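PDB 3VYW: MNMC2 from Aquifex aeolicus, which binds S-adenosylmethionine and acts as a bacterial tRNA methyltransferase in modifying the wobble uridine, without the oxidase domain to which such enzymes are usually fused. Local coordinates for residues Glu12-Leu15 and Arg16-Val20; Thr23-Glu26 and Phe27-Leu31. All blocks are in the same frame, centred on the assembly; numbering follows the deposited sequence.

Overall arrangement
Both contacts belong to the N-terminal helical hairpin. Contact 1 is the last turns of helix 3-18 with the residues that leave it, and contact 2 is the first turns of helix 24-37; the chain finishes the one before it starts the other. Their centres lie about 13 Å apart, and the two contacts touch through Phe27, whose CZ is 4.0 Å from Glu12 CG and whose CE1 is 4.0 Å from Leu15 CD1. Each centre is 29 to 30 Å from the centre of the chain, away from the S-adenosylmethionine pocket. Helix 292-303 packs on contact 1 and the tail after it on contact 2, bringing the two chain ends together.

Contact 1: residues Glu12-Leu15 and Arg16-Val20; sequences ESYL and RKKEV
Lys18 sets its CG over one face of the Tyr14 ring, one helical turn back, in a CH-pi contact: CG of Lys18 is 3.9 Å from the ring centroid, displaced toward the hydroxyl end, with Tyr14 CZ its nearest atom at 3.5 Å. The rest of the lysine chain leads on past the hydroxyl. CG of Tyr14, anti to the backbone N (chi1 177°), leans the ring toward the C-terminal end, where Lys18 follows one turn on. A nearly eclipsed chi2 of -7° folds the lysine at CG. In the backbone, Lys18 N donates to Tyr14 O at 2.9 Å, and Lys17 N to Ser13 O at 3.2 Å.

The helix then ends in a Schellman motif whose bonds are all weak. Glu19 takes a positive phi of 66°, and Leu15 O receives Val20 N at 3.4 Å and Glu19 N at 2.8 Å, while Glu19 N also lies 3.2 Å from Arg16 O. This turn brings Val20 back onto the helix, where its CG2 touches Leu15 CD2 at 4.1 Å.

The Tyr14 OH is hydrogen-bonded to Asp298 of helix 292-303. Replacing Tyr14 with an alanine would probably leave Asp298 without its hydroxyl partner and Lys18 CG without a ring face to lie on. In the fold, Tyr14 also packs on Glu294 and Ile297 of that helix. Leu15 sits between two helices, touching Leu301 of helix 292-303 and Phe27 of helix 24-37.

Contact 2: residues Thr23-Glu26 and Phe27-Leu31; sequences TEEE and FNVIL
Glu24 reaches forward one turn to Asn28: CG is anti to the backbone N (chi1 176°), and a bend at chi2 of 74° carries OE2 to the amide of Asn28. This is the N-terminus of helix 24-37, closed by a capping box between Thr23 and Glu26. Thr23 is the N-cap, and its OG1 accepts from Glu26 N at 3.2 Å. In return, the extended Glu26 side chain reaches back so that OE1 accepts from Thr23 N at 2.9 Å, on the anti side of the carboxylate and somewhat out of its plane. Each residue thus takes up the other's backbone N-H. The carboxylate also lies close to the helix start, where the helix dipole would be expected to stabilise its negative charge.

Regular i to i+4 bonds begin at once, with Phe27 N to Thr23 O at 2.9 Å, and continue as Asn28 N, Val29 N and Ile30 N bond to Glu24 O, Glu25 O and Glu26 O. Glu25, bent at chi2, brings OE1 to 3.5 Å from Asn28 CB, the two side chains crossing at about a right angle; this is packing, without a hydrogen bond between them.

The other sides of this turn join it to the rest of the fold. Phe27 packs on Leu11 of helix 3-18, and Leu31 on Lys8 and Leu11 of the same helix, while Val29 and Ile30 lie against Tyr304, and Glu26 and Ile30 against Ile306, in the C-terminal tail.

Between Glu24 and Asn28 the direct bond, ND2 to OE2 at 3.3 Å, is weak and bent. A water reinforces it, donating to both Glu24 OE2 and Asn28 OD1, each at 3.1 Å.

Contact 1: residues Glu12-Leu15 and Arg16-Val20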
ATOM      1  N   GLU A  12       6.673  -0.458 -26.771  1.00 39.22           N
ATOM      2  CA  GLU A  12       7.178  -1.068 -27.962  1.00 41.83           C
ATOM      3  C   GLU A  12       8.534  -1.589 -27.654  1.00 42.61           C
ATOM      4  O   GLU A  12       8.909  -2.643 -28.045  1.00 44.02           O
ATOM      5  CB  GLU A  12       7.272  -0.049 -29.065  1.00 46.03           C
ATOM      6  CG  GLU A  12       6.014   0.091 -29.881  1.00 53.92           C
ATOM      7  CD  GLU A  12       6.051   1.274 -30.792  1.00 65.90           C
ATOM      8  OE1 GLU A  12       5.311   1.290 -31.769  1.00 68.41           O
ATOM      9  OE2 GLU A  12       6.834   2.192 -30.536  1.00 78.26           O
ATOM     10  N   SER A  13       9.285  -0.819 -26.932  1.00 43.11           N
ATOM     11  CA  SER A  13      10.598  -1.226 -26.623  1.00 42.46           C
ATOM     12  C   SER A  13      10.627  -2.476 -25.785  1.00 46.80           C
ATOM     13  O   SER A  13      11.421  -3.345 -26.026  1.00 53.32           O
ATOM     14  CB  SER A  13      11.309  -0.080 -25.954  1.00 38.17           C
ATOM     15  OG  SER A  13      12.311  -0.534 -25.120  1.00 45.75           O
ATOM     16  N   TYR A  14       9.780  -2.556 -24.778  1.00 46.49           N
ATOM     17  CA  TYR A  14       9.727  -3.709 -23.900  1.00 41.71           C
ATOM     18  C   TYR A  14       9.274  -4.960 -24.579  1.00 38.97           C
ATOM     19  O   TYR A  14       9.733  -6.014 -24.284  1.00 36.01           O
ATOM     20  CB  TYR A  14       8.861  -3.428 -22.695  1.00 40.81           C
ATOM     21  CG  TYR A  14       8.678  -4.570 -21.740  1.00 42.17           C
ATOM     22  CD1 TYR A  14       9.696  -4.997 -20.943  1.00 40.53           C
ATOM     23  CD2 TYR A  14       7.464  -5.196 -21.610  1.00 38.22           C
ATOM     24  CE1 TYR A  14       9.524  -6.021 -20.064  1.00 36.63           C
ATOM     25  CE2 TYR A  14       7.298  -6.215 -20.731  1.00 36.39           C
ATOM     26  CZ  TYR A  14       8.338  -6.613 -19.966  1.00 39.37           C
ATOM     27  OH  TYR A  14       8.177  -7.614 -19.090  1.00 39.73           O
ATOM     28  N   LEU A  15       8.331  -4.845 -25.471  1.00 36.61           N
ATOM     29  CA  LEU A  15       7.868  -6.024 -26.150  1.00 45.87           C
ATOM     30  C   LEU A  15       8.959  -6.640 -26.995  1.00 56.80           C
ATOM     31  O   LEU A  15       9.060  -7.833 -27.102  1.00 57.35           O
ATOM     32  CB  LEU A  15       6.626  -5.743 -26.959  1.00 39.15           C
ATOM     33  CG  LEU A  15       5.431  -5.310 -26.154  1.00 40.20           C
ATOM     34  CD1 LEU A  15       4.319  -4.859 -27.059  1.00 37.87           C
ATOM     35  CD2 LEU A  15       4.961  -6.351 -25.171  1.00 31.68           C
ATOM     36  N   ARG A  16       9.763  -5.808 -27.627  1.00 62.99           N
ATOM     37  CA  ARG A  16      10.872  -6.301 -28.403  1.00 60.47           C
ATOM     38  C   ARG A  16      11.882  -6.992 -27.523  1.00 57.00           C
ATOM     39  O   ARG A  16      12.345  -8.052 -27.827  1.00 55.41           O
ATOM     40  CB  ARG A  16      11.517  -5.178 -29.181  1.00 64.63           C
ATOM     41  CG  ARG A  16      12.899  -5.489 -29.707  1.00 70.61           C
ATOM     42  CD  ARG A  16      13.855  -4.341 -29.499  1.00 70.63           C
ATOM     43  NE  ARG A  16      13.739  -3.351 -30.550  1.00 77.05           N
ATOM     44  CZ  ARG A  16      14.293  -3.461 -31.750  1.00 85.87           C
ATOM     45  NH1 ARG A  16      15.013  -4.523 -32.059  1.00 87.75           N
ATOM     46  NH2 ARG A  16      14.142  -2.498 -32.638  1.00 83.53           N
ATOM     47  N   LYS A  17      12.195  -6.420 -26.396  1.00 49.93           N
ATOM     48  CA  LYS A  17      13.139  -7.073 -25.559  1.00 50.56           C
ATOM     49  C   LYS A  17      12.570  -8.411 -25.184  1.00 60.03           C
ATOM     50  O   LYS A  17      13.272  -9.387 -25.166  1.00 67.60           O
ATOM     51  CB  LYS A  17      13.406  -6.235 -24.323  1.00 48.91           C
ATOM     52  CG  LYS A  17      13.589  -7.017 -23.038  1.00 56.12           C
ATOM     53  CD  LYS A  17      14.288  -6.199 -21.968  1.00 45.94           C
ATOM     54  CE  LYS A  17      13.866  -6.590 -20.572  1.00 49.53           C
ATOM     55  NZ  LYS A  17      14.184  -5.563 -19.561  1.00 41.53           N
ATOM     56  N   LYS A  18      11.291  -8.447 -24.868  1.00 60.49           N
ATOM     57  CA  LYS A  18      10.643  -9.630 -24.363  1.00 58.27           C
ATOM     58  C   LYS A  18      10.382 -10.673 -25.388  1.00 55.93           C
ATOM     59  O   LYS A  18      10.173 -11.813 -25.077  1.00 54.17           O
ATOM     60  CB  LYS A  18       9.371  -9.272 -23.607  1.00 62.89           C
ATOM     61  CG  LYS A  18       9.570  -9.149 -22.121  1.00 61.04           C
ATOM     62  CD  LYS A  18      10.953  -9.578 -21.718  1.00 60.49           C
ATOM     63  CE  LYS A  18      10.997 -10.014 -20.279  1.00 68.26           C
ATOM     64  NZ  LYS A  18      11.419 -11.431 -20.164  1.00 76.69           N
ATOM     65  N   GLU A  19      10.406 -10.262 -26.627  1.00 59.69           N
ATOM     66  CA  GLU A  19      10.217 -11.167 -27.719  1.00 58.53           C
ATOM     67  C   GLU A  19       8.838 -11.783 -27.784  1.00 55.68           C
ATOM     68  O   GLU A  19       8.663 -12.884 -28.248  1.00 62.44           O
ATOM     69  CB  GLU A  19      11.287 -12.236 -27.675  1.00 67.04           C
ATOM     70  CG  GLU A  19      12.410 -12.036 -28.655  1.00 70.25           C
ATOM     71  CD  GLU A  19      13.662 -12.767 -28.244  1.00 84.17           C
ATOM     72  OE1 GLU A  19      14.171 -13.591 -29.030  1.00 84.83           O
ATOM     73  OE2 GLU A  19      14.152 -12.512 -27.133  1.00 86.21           O
ATOM     74  N   VAL A  20       7.855 -11.047 -27.327  1.00 49.40           N
ATOM     75  CA  VAL A  20       6.489 -11.452 -27.447  1.00 49.20           C
ATOM     76  C   VAL A  20       5.965 -11.327 -28.850  1.00 50.63           C
ATOM     77  O   VAL A  20       6.355 -10.466 -29.581  1.00 55.04           O
ATOM     78  CB  VAL A  20       5.613 -10.570 -26.588  1.00 52.68           C
ATOM     79  CG1 VAL A  20       4.282 -11.226 -26.351  1.00 47.94           C
ATOM     80  CG2 VAL A  20       6.303 -10.262 -25.304  1.00 56.81           C
TER

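Contact 2: residues Thr23-Glu26 and Phe27-Leu31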
ATOM      1  N   THR A  23      -1.072 -10.145 -32.077  1.00 48.51           N
ATOM      2  CA  THR A  23      -1.822  -9.577 -33.158  1.00 46.78           C
ATOM      3  C   THR A  23      -1.847  -8.084 -33.051  1.00 48.13           C
ATOM      4  O   THR A  23      -1.500  -7.519 -32.061  1.00 47.31           O
ATOM      5  CB  THR A  23      -3.251 -10.134 -33.271  1.00 51.77           C
ATOM      6  OG1 THR A  23      -3.954  -9.948 -32.060  1.00 50.21           O
ATOM      7  CG2 THR A  23      -3.201 -11.566 -33.528  1.00 49.78           C
ATOM      8  N   GLU A  24      -2.228  -7.445 -34.121  1.00 46.05           N
ATOM      9  CA  GLU A  24      -2.355  -6.037 -34.098  1.00 49.66           C
ATOM     10  C   GLU A  24      -3.436  -5.634 -33.139  1.00 47.78           C
ATOM     11  O   GLU A  24      -3.293  -4.663 -32.464  1.00 50.71           O
ATOM     12  CB  GLU A  24      -2.615  -5.513 -35.501  1.00 49.04           C
ATOM     13  CG  GLU A  24      -2.854  -4.037 -35.587  1.00 50.86           C
ATOM     14  CD  GLU A  24      -1.609  -3.263 -35.411  1.00 57.89           C
ATOM     15  OE1 GLU A  24      -0.560  -3.784 -35.714  1.00 71.60           O
ATOM     16  OE2 GLU A  24      -1.664  -2.134 -34.966  1.00 63.52           O
ATOM     17  N   GLU A  25      -4.520  -6.350 -33.131  1.00 47.32           N
ATOM     18  CA  GLU A  25      -5.608  -6.043 -32.227  1.00 51.30           C
ATOM     19  C   GLU A  25      -5.120  -6.165 -30.818  1.00 44.04           C
ATOM     20  O   GLU A  25      -5.455  -5.390 -29.989  1.00 41.36           O
ATOM     21  CB  GLU A  25      -6.808  -6.928 -32.340  1.00 60.14           C
ATOM     22  CG  GLU A  25      -8.172  -6.398 -31.918  1.00 75.02           C
ATOM     23  CD  GLU A  25      -8.285  -4.879 -31.710  1.00 98.53           C
ATOM     24  OE1 GLU A  25      -7.322  -4.107 -31.927  1.00111.04           O
ATOM     25  OE2 GLU A  25      -9.381  -4.422 -31.361  1.00111.89           O
ATOM     26  N   GLU A  26      -4.370  -7.170 -30.538  1.00 40.98           N
ATOM     27  CA  GLU A  26      -3.790  -7.344 -29.246  1.00 37.43           C
ATOM     28  C   GLU A  26      -2.872  -6.228 -28.894  1.00 44.05           C
ATOM     29  O   GLU A  26      -2.864  -5.793 -27.784  1.00 46.02           O
ATOM     30  CB  GLU A  26      -3.014  -8.632 -29.200  1.00 44.80           C
ATOM     31  CG  GLU A  26      -3.810  -9.787 -28.673  1.00 51.94           C
ATOM     32  CD  GLU A  26      -3.115 -11.100 -28.842  1.00 57.29           C
ATOM     33  OE1 GLU A  26      -2.111 -11.147 -29.530  1.00 60.46           O
ATOM     34  OE2 GLU A  26      -3.567 -12.086 -28.278  1.00 51.73           O
ATOM     35  N   PHE A  27      -2.055  -5.793 -29.835  1.00 40.27           N
ATOM     36  CA  PHE A  27      -1.170  -4.695 -29.575  1.00 35.69           C
ATOM     37  C   PHE A  27      -1.922  -3.428 -29.281  1.00 37.10           C
ATOM     38  O   PHE A  27      -1.554  -2.685 -28.422  1.00 35.68           O
ATOM     39  CB  PHE A  27      -0.220  -4.451 -30.724  1.00 34.78           C
ATOM     40  CG  PHE A  27       0.649  -3.273 -30.513  1.00 35.52           C
ATOM     41  CD1 PHE A  27       1.796  -3.390 -29.808  1.00 36.29           C
ATOM     42  CD2 PHE A  27       0.275  -2.047 -30.967  1.00 39.13           C
ATOM     43  CE1 PHE A  27       2.585  -2.302 -29.574  1.00 38.89           C
ATOM     44  CE2 PHE A  27       1.051  -0.956 -30.742  1.00 38.79           C
ATOM     45  CZ  PHE A  27       2.212  -1.083 -30.043  1.00 38.84           C
ATOM     46  N   ASN A  28      -2.969  -3.185 -30.014  1.00 33.73           N
ATOM     47  CA  ASN A  28      -3.718  -1.982 -29.856  1.00 38.36           C
ATOM     48  C   ASN A  28      -4.325  -1.908 -28.496  1.00 36.09           C
ATOM     49  O   ASN A  28      -4.307  -0.893 -27.869  1.00 37.36           O
ATOM     50  CB  ASN A  28      -4.825  -1.937 -30.874  1.00 40.69           C
ATOM     51  CG  ASN A  28      -4.353  -1.536 -32.245  1.00 49.18           C
ATOM     52  OD1 ASN A  28      -5.048  -1.743 -33.214  1.00 48.81           O
ATOM     53  ND2 ASN A  28      -3.189  -0.953 -32.326  1.00 45.76           N
ATOM     54  N   VAL A  29      -4.899  -3.000 -28.067  1.00 32.24           N
ATOM     55  CA  VAL A  29      -5.518  -3.076 -26.787  1.00 33.10           C
ATOM     56  C   VAL A  29      -4.580  -2.911 -25.623  1.00 33.72           C
ATOM     57  O   VAL A  29      -4.886  -2.202 -24.718  1.00 38.07           O
ATOM     58  CB  VAL A  29      -6.269  -4.374 -26.639  1.00 37.30           C
ATOM     59  CG1 VAL A  29      -6.645  -4.590 -25.211  1.00 35.29           C
ATOM     60  CG2 VAL A  29      -7.502  -4.342 -27.479  1.00 33.35           C
ATOM     61  N   ILE A  30      -3.431  -3.537 -25.651  1.00 33.09           N
ATOM     62  CA  ILE A  30      -2.492  -3.353 -24.591  1.00 29.53           C
ATOM     63  C   ILE A  30      -2.067  -1.930 -24.504  1.00 31.53           C
ATOM     64  O   ILE A  30      -1.980  -1.399 -23.457  1.00 33.18           O
ATOM     65  CB  ILE A  30      -1.211  -4.143 -24.825  1.00 34.29           C
ATOM     66  CG1 ILE A  30      -1.489  -5.613 -25.026  1.00 36.75           C
ATOM     67  CG2 ILE A  30      -0.263  -3.963 -23.674  1.00 32.52           C
ATOM     68  CD1 ILE A  30      -2.202  -6.257 -23.883  1.00 35.69           C
ATOM     69  N   LEU A  31      -1.781  -1.310 -25.618  1.00 30.84           N
ATOM     70  CA  LEU A  31      -1.366   0.066 -25.591  1.00 33.48           C
ATOM     71  C   LEU A  31      -2.430   0.977 -25.061  1.00 32.83           C
ATOM     72  O   LEU A  31      -2.160   1.852 -24.298  1.00 30.29           O
ATOM     73  CB  LEU A  31      -0.929   0.535 -26.963  1.00 32.77           C
ATOM     74  CG  LEU A  31      -0.541   1.989 -27.117  1.00 36.50           C
ATOM     75  CD1 LEU A  31       0.664   2.349 -26.311  1.00 33.22           C
ATOM     76  CD2 LEU A  31      -0.262   2.267 -28.552  1.00 34.47           C
TER
HETATM   77  O   HOH W   1      -4.271  -0.792 -36.036  1.00 30.00           O